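Local coordinates for protein probable transcriptional regulator (Pseudomonas aeruginosa, PDB 2ESN) that probably regulates transcription as a LysR-type protein, with a DNA-binding helix-turn-helix domain joined to a domain of the effector-binding type, at residues C[180-185]-C[267-272]; C[176-181]-C[251-256]; C[162-167]-C[281-286]. One frame throughout, in Å; residues are numbered along the deposited sequence.

In the fold
All three contacts lie in the substrate-binding-like domain and use one mixed sheet system. Contacts 1 and 2 share V180 and V181 on the long strand 168-183. Strand 266-269 pairs with it along one edge (contact 1) and strand 249-253 along the other (contact 2). Their centres are about 9 Å apart, and they touch where L268 and Y269 meet V179. Contact 3 lies apart, on strand 278-285, another neighbour of strand 168-183. Its centre is about 25 Å from that of contact 2 and about 34 Å from that of contact 1, with nearest atoms about 9 Å and about 19 Å away respectively. This is consistent with the two-lobed fold of LysR effector domains, joined by crossing strands.

Contact 1: residues C[180-185]-C[267-272]; sequences VVARRD and ALYPAP
V180 and Y269 form one antiparallel hydrogen-bonded pair, and A182 and A267 form the next. V180 N gives its proton to Y269 O at 3.0 Å, and Y269 N gives its own to V180 O at 2.8 Å. A182 N reaches A267 O at 3.1 Å, and A267 N reaches A182 O at 2.9 Å. All four N-H groups point fairly straight at their acceptors. Between the two pairs lies the non-hydrogen-bonded pair V181 and L268. Here A267 O also receives the CA-H of V181, and V180 O that of L268. The backbone of V181 bonds instead to L250 of strand 249-253.

The Y269 side chain runs back along strand 168-183 toward A182. Its CG sits beside its own backbone N (chi1 -61°), and the ring edge meets A182 CB, 4.4 Å from CE2. The hydroxyl ends about level with A182. There Y269 OH is 2.7 Å from a water that also bonds R183 O at 2.8 Å. At the other end V180 CG2 packs on A271 CB at 4.1 Å and on P272 CD. R184 bonds through its backbone to G265 and weakly through NH2 to A261 O.

The ladder joins strand 266-269 to strand 168-183 in the mixed sheet of the LysR substrate-binding domain. The paired backbone polar atoms are met within the sheet. Where the ladder stops, R183 O is met by a water that also bonds Y269 OH, in the ring plane. The pairing therefore rests on the main chain, with small apolar contacts beside it.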
loop_
_atom_site.group_PDB
_atom_site.type_symbol
_atom_site.label_atom_id
_atom_site.label_comp_id
_atom_site.label_asym_id
_atom_site.label_seq_id
_atom_site.Cartn_x
_atom_site.Cartn_y
_atom_site.Cartn_z
ATOM N N VAL C 180 -11.565 17.542 -34.587
ATOM C CA VAL C 180 -11.940 16.207 -35.053
ATOM C C VAL C 180 -10.927 15.917 -36.148
ATOM O O VAL C 180 -10.702 16.741 -37.039
ATOM C CB VAL C 180 -13.388 16.167 -35.608
ATOM C CG1 VAL C 180 -13.721 14.778 -36.205
ATOM C CG2 VAL C 180 -14.372 16.459 -34.459
ATOM N N VAL C 181 -10.329 14.732 -36.029
ATOM C CA VAL C 181 -9.305 14.249 -36.872
ATOM C C VAL C 181 -9.837 12.999 -37.548
ATOM O O VAL C 181 -10.505 12.207 -36.900
ATOM C CB VAL C 181 -8.095 13.874 -35.932
ATOM C CG1 VAL C 181 -7.126 13.010 -36.623
ATOM C CG2 VAL C 181 -7.450 15.167 -35.297
ATOM N N ALA C 182 -9.585 12.855 -38.862
ATOM C CA ALA C 182 -9.852 11.619 -39.621
ATOM C C ALA C 182 -8.667 11.374 -40.492
ATOM O O ALA C 182 -7.911 12.296 -40.727
ATOM C CB ALA C 182 -11.047 11.796 -40.506
ATOM N N ARG C 183 -8.516 10.139 -40.994
ATOM C CA ARG C 183 -7.565 9.914 -42.068
ATOM C C ARG C 183 -7.841 10.947 -43.183
ATOM O O ARG C 183 -9.008 11.418 -43.382
ATOM C CB ARG C 183 -7.626 8.480 -42.595
ATOM C CG ARG C 183 -8.970 8.036 -43.245
ATOM C CD ARG C 183 -8.624 7.119 -44.391
ATOM N NE ARG C 183 -8.029 5.899 -43.930
ATOM C CZ ARG C 183 -6.877 5.341 -44.286
ATOM N NH1 ARG C 183 -6.593 4.188 -43.708
ATOM N NH2 ARG C 183 -6.031 5.879 -45.151
ATOM N N ARG C 184 -6.781 11.350 -43.875
ATOM C CA ARG C 184 -6.873 12.386 -44.876
ATOM C C ARG C 184 -7.909 12.055 -45.962
ATOM O O ARG C 184 -8.688 12.913 -46.374
ATOM C CB ARG C 184 -5.515 12.575 -45.567
ATOM C CG ARG C 184 -5.565 13.863 -46.463
ATOM C CD ARG C 184 -4.183 14.306 -46.921
ATOM N NE ARG C 184 -3.547 14.994 -45.796
ATOM C CZ ARG C 184 -2.410 14.654 -45.191
ATOM N NH1 ARG C 184 -1.663 13.617 -45.631
ATOM N NH2 ARG C 184 -2.035 15.394 -44.142
ATOM N N ASP C 185 -7.890 10.829 -46.428
ATOM C CA ASP C 185 -8.933 10.353 -47.386
ATOM C C ASP C 185 -9.955 9.396 -46.732
ATOM O O ASP C 185 -9.891 8.211 -46.921
ATOM C CB ASP C 185 -8.264 9.637 -48.541
ATOM C CG ASP C 185 -7.329 10.580 -49.328
ATOM O OD1 ASP C 185 -7.581 11.796 -49.464
ATOM O OD2 ASP C 185 -6.311 10.106 -49.756
ATOM N N ALA C 267 -6.561 14.642 -41.811
ATOM C CA ALA C 267 -7.313 15.882 -41.941
ATOM C C ALA C 267 -7.850 16.375 -40.563
ATOM O O ALA C 267 -8.251 15.576 -39.696
ATOM C CB ALA C 267 -8.464 15.648 -42.875
ATOM N N LEU C 268 -7.841 17.668 -40.350
ATOM C CA LEU C 268 -8.291 18.252 -39.107
ATOM C C LEU C 268 -9.480 19.102 -39.471
ATOM O O LEU C 268 -9.397 19.861 -40.442
ATOM C CB LEU C 268 -7.215 19.183 -38.538
ATOM C CG LEU C 268 -6.065 18.569 -37.707
ATOM C CD1 LEU C 268 -5.324 17.493 -38.465
ATOM C CD2 LEU C 268 -5.055 19.689 -37.234
ATOM N N TYR C 269 -10.555 18.977 -38.683
ATOM C CA TYR C 269 -11.825 19.677 -38.913
ATOM C C TYR C 269 -12.337 20.282 -37.621
ATOM O O TYR C 269 -12.084 19.760 -36.537
ATOM C CB TYR C 269 -12.900 18.689 -39.304
ATOM C CG TYR C 269 -12.599 17.946 -40.571
ATOM C CD1 TYR C 269 -12.559 18.619 -41.804
ATOM C CD2 TYR C 269 -12.299 16.597 -40.532
ATOM C CE1 TYR C 269 -12.282 17.912 -42.974
ATOM C CE2 TYR C 269 -12.006 15.903 -41.657
ATOM C CZ TYR C 269 -12.006 16.542 -42.883
ATOM O OH TYR C 269 -11.743 15.812 -44.052
ATOM N N PRO C 270 -13.087 21.378 -37.740
ATOM C CA PRO C 270 -13.789 21.881 -36.548
ATOM C C PRO C 270 -14.796 20.844 -36.066
ATOM O O PRO C 270 -15.325 20.088 -36.865
ATOM C CB PRO C 270 -14.450 23.164 -37.035
ATOM C CG PRO C 270 -14.470 22.997 -38.610
ATOM C CD PRO C 270 -13.306 22.191 -38.965
ATOM N N ALA C 271 -15.002 20.763 -34.758
ATOM C CA ALA C 271 -16.015 19.887 -34.241
ATOM C C ALA C 271 -17.393 20.412 -34.647
ATOM O O ALA C 271 -17.623 21.618 -34.563
ATOM C CB ALA C 271 -15.920 19.802 -32.725
ATOM N N PRO C 272 -18.324 19.516 -35.015
ATOM C CA PRO C 272 -19.691 19.900 -35.260
ATOM C C PRO C 272 -20.573 20.105 -33.990
ATOM O O PRO C 272 -21.796 19.975 -34.070
ATOM C CB PRO C 272 -20.204 18.707 -36.057
ATOM C CG PRO C 272 -19.526 17.563 -35.457
ATOM C CD PRO C 272 -18.139 18.057 -35.219
HETATM O O HOH W 1 -11.064 13.220 -44.177
#

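Contact 2: residues C[176-181]-C[251-256]; sequences DRYVVV and TAPRHA
Y178, V179 and V180 run antiparallel to P253, A252 and T251, with the two strand axes at 132°. Only V179 and A252 form a hydrogen-bonded pair: V179 N bonds to A252 O and A252 N to V179 O, both at 2.9 Å. Past P253 the second segment turns into helix 254-264, and D176 and R177 lie beside its first turn. R254 N bonds to R177 O at 2.8 Å. D176 OD2 takes the bond from H255 N (2.9 Å) on its syn lone pair. OD2 also bonds Y278 OH. P253, at the N-cap, has no polar side chain; the neighbouring segment 176-181 supplies acceptors for R254 N and H255 N.

The Y178 ring takes P253 over one face, with P253 CD 3.8 Å from Y178 CE2, and T251 O at its edge. Its hydroxyl bonds Y157. V179 CG1 packs on R254 CB.

R177 and R254 lie side by side. The R177 guanidinium is laid over the extended R254 chain, with R254 CD above its centre. The guanidinium planes are 28° apart, and R177 NH2 comes within 3.0 Å of R254 NE, although both are donors. With R177 CG between its backbone N and carbonyl carbon (chi1 54°), the chain runs forward beside R254. A water donates to D176 OD1 at 2.6 Å and accepts from R254 NH2 at 3.2 Å.

A carboxylate thus faces a helix start, and its negative charge probably interacts favourably with the positive end of the dipole. Through the water it may also ease the charge of the stacked arginine pair.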
loop_
_atom_site.group_PDB
_atom_site.type_symbol
_atom_site.label_atom_id
_atom_site.label_comp_id
_atom_site.label_asym_id
_atom_site.label_seq_id
_atom_site.Cartn_x
_atom_site.Cartn_y
_atom_site.Cartn_z
ATOM N N ASP C 176 -5.588 25.960 -25.667
ATOM C CA ASP C 176 -5.747 25.353 -27.009
ATOM C C ASP C 176 -7.219 24.895 -27.181
ATOM O O ASP C 176 -8.037 25.036 -26.268
ATOM C CB ASP C 176 -4.774 24.149 -27.155
ATOM C CG ASP C 176 -4.591 23.622 -28.610
ATOM O OD1 ASP C 176 -4.576 24.369 -29.633
ATOM O OD2 ASP C 176 -4.342 22.415 -28.686
ATOM N N ARG C 177 -7.543 24.332 -28.338
ATOM C CA ARG C 177 -8.857 23.743 -28.549
ATOM C C ARG C 177 -8.765 22.304 -29.087
ATOM O O ARG C 177 -7.680 21.844 -29.528
ATOM C CB ARG C 177 -9.650 24.641 -29.499
ATOM C CG ARG C 177 -8.929 24.948 -30.830
ATOM C CD ARG C 177 -9.754 25.944 -31.662
ATOM N NE ARG C 177 -9.496 25.782 -33.108
ATOM C CZ ARG C 177 -8.532 26.408 -33.796
ATOM N NH1 ARG C 177 -7.679 27.261 -33.206
ATOM N NH2 ARG C 177 -8.400 26.152 -35.094
ATOM N N TYR C 178 -9.882 21.596 -28.997
ATOM C CA TYR C 178 -10.056 20.281 -29.620
ATOM C C TYR C 178 -10.524 20.397 -31.070
ATOM O O TYR C 178 -11.240 21.342 -31.420
ATOM C CB TYR C 178 -11.079 19.449 -28.878
ATOM C CG TYR C 178 -10.515 18.749 -27.668
ATOM C CD1 TYR C 178 -10.151 19.477 -26.539
ATOM C CD2 TYR C 178 -10.339 17.356 -27.649
ATOM C CE1 TYR C 178 -9.577 18.838 -25.416
ATOM C CE2 TYR C 178 -9.821 16.695 -26.532
ATOM C CZ TYR C 178 -9.436 17.448 -25.420
ATOM O OH TYR C 178 -8.886 16.837 -24.312
ATOM N N VAL C 179 -10.086 19.438 -31.902
ATOM C CA VAL C 179 -10.549 19.322 -33.245
ATOM C C VAL C 179 -10.858 17.837 -33.492
ATOM O O VAL C 179 -10.510 17.027 -32.678
ATOM C CB VAL C 179 -9.515 19.863 -34.275
ATOM C CG1 VAL C 179 -9.356 21.366 -34.151
ATOM C CG2 VAL C 179 -8.127 19.119 -34.187
ATOM N N VAL C 180 -11.565 17.542 -34.587
ATOM C CA VAL C 180 -11.940 16.207 -35.053
ATOM C C VAL C 180 -10.927 15.917 -36.148
ATOM O O VAL C 180 -10.702 16.741 -37.039
ATOM C CB VAL C 180 -13.388 16.167 -35.608
ATOM C CG1 VAL C 180 -13.721 14.778 -36.205
ATOM C CG2 VAL C 180 -14.372 16.459 -34.459
ATOM N N VAL C 181 -10.329 14.732 -36.029
ATOM C CA VAL C 181 -9.305 14.249 -36.872
ATOM C C VAL C 181 -9.837 12.999 -37.548
ATOM O O VAL C 181 -10.505 12.207 -36.900
ATOM C CB VAL C 181 -8.095 13.874 -35.932
ATOM C CG1 VAL C 181 -7.126 13.010 -36.623
ATOM C CG2 VAL C 181 -7.450 15.167 -35.297
ATOM N N THR C 251 -11.261 12.911 -31.429
ATOM C CA THR C 251 -11.475 14.347 -31.083
ATOM C C THR C 251 -10.352 14.699 -30.082
ATOM O O THR C 251 -10.336 14.165 -28.964
ATOM C CB THR C 251 -12.884 14.579 -30.485
ATOM O OG1 THR C 251 -13.867 13.887 -31.320
ATOM C CG2 THR C 251 -13.150 16.123 -30.316
ATOM N N ALA C 252 -9.394 15.523 -30.529
ATOM C CA ALA C 252 -8.057 15.583 -29.924
ATOM C C ALA C 252 -7.629 17.032 -29.827
ATOM O O ALA C 252 -8.059 17.842 -30.625
ATOM C CB ALA C 252 -7.009 14.899 -30.845
ATOM N N PRO C 253 -6.703 17.323 -28.909
ATOM C CA PRO C 253 -6.050 18.593 -28.915
ATOM C C PRO C 253 -5.437 18.941 -30.259
ATOM O O PRO C 253 -4.658 18.140 -30.845
ATOM C CB PRO C 253 -4.958 18.451 -27.840
ATOM C CG PRO C 253 -5.479 17.292 -26.911
ATOM C CD PRO C 253 -6.235 16.407 -27.839
ATOM N N ARG C 254 -5.749 20.158 -30.704
ATOM C CA ARG C 254 -5.236 20.711 -31.961
ATOM C C ARG C 254 -3.693 20.817 -32.038
ATOM O O ARG C 254 -3.054 20.463 -33.049
ATOM C CB ARG C 254 -5.942 22.028 -32.293
ATOM C CG ARG C 254 -5.585 22.576 -33.714
ATOM C CD ARG C 254 -6.159 23.990 -33.876
ATOM N NE ARG C 254 -5.898 24.589 -35.209
ATOM C CZ ARG C 254 -4.867 25.408 -35.550
ATOM N NH1 ARG C 254 -4.769 25.881 -36.785
ATOM N NH2 ARG C 254 -3.894 25.746 -34.703
ATOM N N HIS C 255 -3.067 21.222 -30.944
ATOM C CA HIS C 255 -1.630 21.320 -30.929
ATOM C C HIS C 255 -1.026 19.982 -31.296
ATOM O O HIS C 255 -0.074 19.954 -32.037
ATOM C CB HIS C 255 -1.161 21.706 -29.503
ATOM C CG HIS C 255 0.313 22.036 -29.400
ATOM N ND1 HIS C 255 0.908 23.056 -30.123
ATOM C CD2 HIS C 255 1.287 21.515 -28.614
ATOM C CE1 HIS C 255 2.184 23.133 -29.795
ATOM N NE2 HIS C 255 2.441 22.197 -28.894
ATOM N N ALA C 256 -1.564 18.862 -30.770
ATOM C CA ALA C 256 -1.006 17.530 -31.104
ATOM C C ALA C 256 -1.362 17.033 -32.539
ATOM O O ALA C 256 -0.520 16.463 -33.288
ATOM C CB ALA C 256 -1.396 16.489 -30.024
HETATM O O HOH W 2 -3.257 24.393 -31.892
#

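Contact 3: residues C[162-167]-C[281-286]; sequences ERLPEG and RLYSHV
L164 and G167 carry this contact, the first against Y283 and the second against H285 and V286. E162 does not touch the strand itself and reaches it through K140. E162 OE1 forms a salt bridge with K140, and K140 also bonds Y283 OH. The two segments are therefore tied through a third residue as well.

L164 comes next. With CG anti to its carbonyl carbon (chi1 -71°), the L164 branch drops toward Y283. It meets the Y283 ring at its edge, near the ring plane. L164 CD2 is 3.8 Å from Y283 CE2 and 4.0 Å from Y283 CD2. The two side chains cross at a slant. A170 of strand 168-183 lines both of them, and Y283 OH is also bonded to D158 OD1.

In the fold, this loop links strand 153-157 to strand 168-183. Strand 278-285 lies between those two and pairs antiparallel with each. As a crossover between two parallel strands, the loop passes over strand 278-285. Its touching part, 164-167, runs 37° from the direction of 283-286, and Y283 is on the side it passes.

At G167 the chain takes a positive phi (86°), a shape well suited to glycine, and brings its carbonyl to the strand end. V286 N donates to G167 O at 2.7 Å, slightly tilted from the carbonyl plane. This bond follows on from those of L282 with H171 and S284 with Q169. G167 O also receives the CA-H of H285, 3.1 Å from H285 CA. G167 O stands 3.7 Å above the H285 ring plane, offset toward its rim. V286 CG2 closes in from beyond the strand end, 3.3 Å from G167 O. The H285 ring itself packs against V143, L146 and A147 of helix 143-148.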
loop_
_atom_site.group_PDB
_atom_site.type_symbol
_atom_site.label_atom_id
_atom_site.label_comp_id
_atom_site.label_asym_id
_atom_site.label_seq_id
_atom_site.Cartn_x
_atom_site.Cartn_y
_atom_site.Cartn_z
ATOM N N GLU C 162 -13.418 22.804 -13.034
ATOM C CA GLU C 162 -13.258 21.965 -11.834
ATOM C C GLU C 162 -12.768 22.791 -10.650
ATOM O O GLU C 162 -11.901 23.656 -10.804
ATOM C CB GLU C 162 -12.277 20.800 -12.109
ATOM C CG GLU C 162 -12.873 19.526 -12.775
ATOM C CD GLU C 162 -11.804 18.625 -13.463
ATOM O OE1 GLU C 162 -10.626 19.033 -13.528
ATOM O OE2 GLU C 162 -12.136 17.506 -13.959
ATOM N N ARG C 163 -13.334 22.538 -9.474
ATOM C CA ARG C 163 -12.813 23.151 -8.242
ATOM C C ARG C 163 -11.520 22.454 -7.767
ATOM O O ARG C 163 -11.436 21.217 -7.723
ATOM C CB ARG C 163 -13.884 23.172 -7.133
ATOM C CG ARG C 163 -13.406 23.770 -5.809
ATOM C CD ARG C 163 -14.508 23.803 -4.743
ATOM N NE ARG C 163 -14.622 22.641 -3.824
ATOM C CZ ARG C 163 -14.033 21.438 -3.923
ATOM N NH1 ARG C 163 -13.206 21.107 -4.924
ATOM N NH2 ARG C 163 -14.277 20.536 -2.977
ATOM N N LEU C 164 -10.516 23.259 -7.432
ATOM C CA LEU C 164 -9.253 22.760 -6.901
ATOM C C LEU C 164 -9.358 22.200 -5.466
ATOM O O LEU C 164 -9.933 22.865 -4.585
ATOM C CB LEU C 164 -8.191 23.866 -6.938
ATOM C CG LEU C 164 -7.650 24.268 -8.302
ATOM C CD1 LEU C 164 -6.561 25.322 -8.130
ATOM C CD2 LEU C 164 -7.139 23.039 -9.070
ATOM N N PRO C 165 -8.775 20.990 -5.227
ATOM C CA PRO C 165 -8.692 20.402 -3.874
ATOM C C PRO C 165 -7.904 21.311 -2.949
ATOM O O PRO C 165 -7.205 22.227 -3.433
ATOM C CB PRO C 165 -7.930 19.082 -4.092
ATOM C CG PRO C 165 -8.064 18.783 -5.523
ATOM C CD PRO C 165 -8.155 20.109 -6.232
ATOM N N GLU C 166 -8.010 21.055 -1.641
ATOM C CA GLU C 166 -7.432 21.947 -0.636
ATOM C C GLU C 166 -5.950 21.732 -0.528
ATOM O O GLU C 166 -5.471 20.591 -0.472
ATOM C CB GLU C 166 -8.074 21.783 0.748
ATOM C CG GLU C 166 -8.227 23.141 1.455
ATOM C CD GLU C 166 -8.226 23.043 2.986
ATOM O OE1 GLU C 166 -7.330 23.677 3.621
ATOM O OE2 GLU C 166 -9.115 22.344 3.546
ATOM N N GLY C 167 -5.212 22.834 -0.492
ATOM C CA GLY C 167 -3.768 22.739 -0.564
ATOM C C GLY C 167 -3.191 22.687 -1.981
ATOM O O GLY C 167 -1.973 22.806 -2.146
ATOM N N ARG C 281 -2.517 23.162 -17.287
ATOM C CA ARG C 281 -2.027 23.819 -16.101
ATOM C C ARG C 281 -1.029 23.028 -15.328
ATOM O O ARG C 281 -0.818 21.835 -15.525
ATOM C CB ARG C 281 -3.166 24.346 -15.194
ATOM C CG ARG C 281 -4.350 23.476 -15.135
ATOM C CD ARG C 281 -5.606 24.312 -15.088
ATOM N NE ARG C 281 -5.598 25.207 -13.955
ATOM C CZ ARG C 281 -6.505 26.151 -13.735
ATOM N NH1 ARG C 281 -7.511 26.322 -14.606
ATOM N NH2 ARG C 281 -6.411 26.909 -12.641
ATOM N N LEU C 282 -0.349 23.770 -14.476
ATOM C CA LEU C 282 0.704 23.218 -13.672
ATOM C C LEU C 282 0.129 23.251 -12.266
ATOM O O LEU C 282 -0.173 24.315 -11.748
ATOM C CB LEU C 282 1.934 24.119 -13.821
ATOM C CG LEU C 282 3.113 23.758 -12.937
ATOM C CD1 LEU C 282 3.706 22.431 -13.445
ATOM C CD2 LEU C 282 4.175 24.922 -12.850
ATOM N N TYR C 283 -0.039 22.081 -11.670
ATOM C CA TYR C 283 -0.513 21.976 -10.310
ATOM C C TYR C 283 0.605 21.677 -9.300
ATOM O O TYR C 283 1.521 20.888 -9.576
ATOM C CB TYR C 283 -1.540 20.877 -10.180
ATOM C CG TYR C 283 -2.681 20.928 -11.152
ATOM C CD1 TYR C 283 -2.613 20.211 -12.359
ATOM C CD2 TYR C 283 -3.871 21.608 -10.843
ATOM C CE1 TYR C 283 -3.646 20.201 -13.248
ATOM C CE2 TYR C 283 -4.939 21.606 -11.750
ATOM C CZ TYR C 283 -4.814 20.891 -12.954
ATOM O OH TYR C 283 -5.845 20.866 -13.886
ATOM N N SER C 284 0.494 22.328 -8.136
ATOM C CA SER C 284 1.335 22.050 -6.998
ATOM C C SER C 284 0.582 22.258 -5.680
ATOM O O SER C 284 -0.461 22.942 -5.624
ATOM C CB SER C 284 2.581 22.926 -6.994
ATOM O OG SER C 284 2.168 24.263 -7.038
ATOM N N HIS C 285 1.136 21.616 -4.658
ATOM C CA HIS C 285 0.781 21.800 -3.258
ATOM C C HIS C 285 1.373 23.093 -2.663
ATOM O O HIS C 285 2.570 23.354 -2.806
ATOM C CB HIS C 285 1.298 20.602 -2.477
ATOM C CG HIS C 285 0.595 20.381 -1.177
ATOM N ND1 HIS C 285 0.816 21.171 -0.066
ATOM C CD2 HIS C 285 -0.336 19.467 -0.815
ATOM C CE1 HIS C 285 0.050 20.753 0.923
ATOM N NE2 HIS C 285 -0.658 19.722 0.495
ATOM N N VAL C 286 0.523 23.868 -1.978
ATOM C CA VAL C 286 0.907 25.080 -1.208
ATOM C C VAL C 286 2.155 24.885 -0.308
ATOM O O VAL C 286 2.951 25.811 -0.182
ATOM C CB VAL C 286 -0.307 25.692 -0.417
ATOM C CG1 VAL C 286 0.072 26.997 0.245
ATOM C CG2 VAL C 286 -1.494 25.947 -1.357
#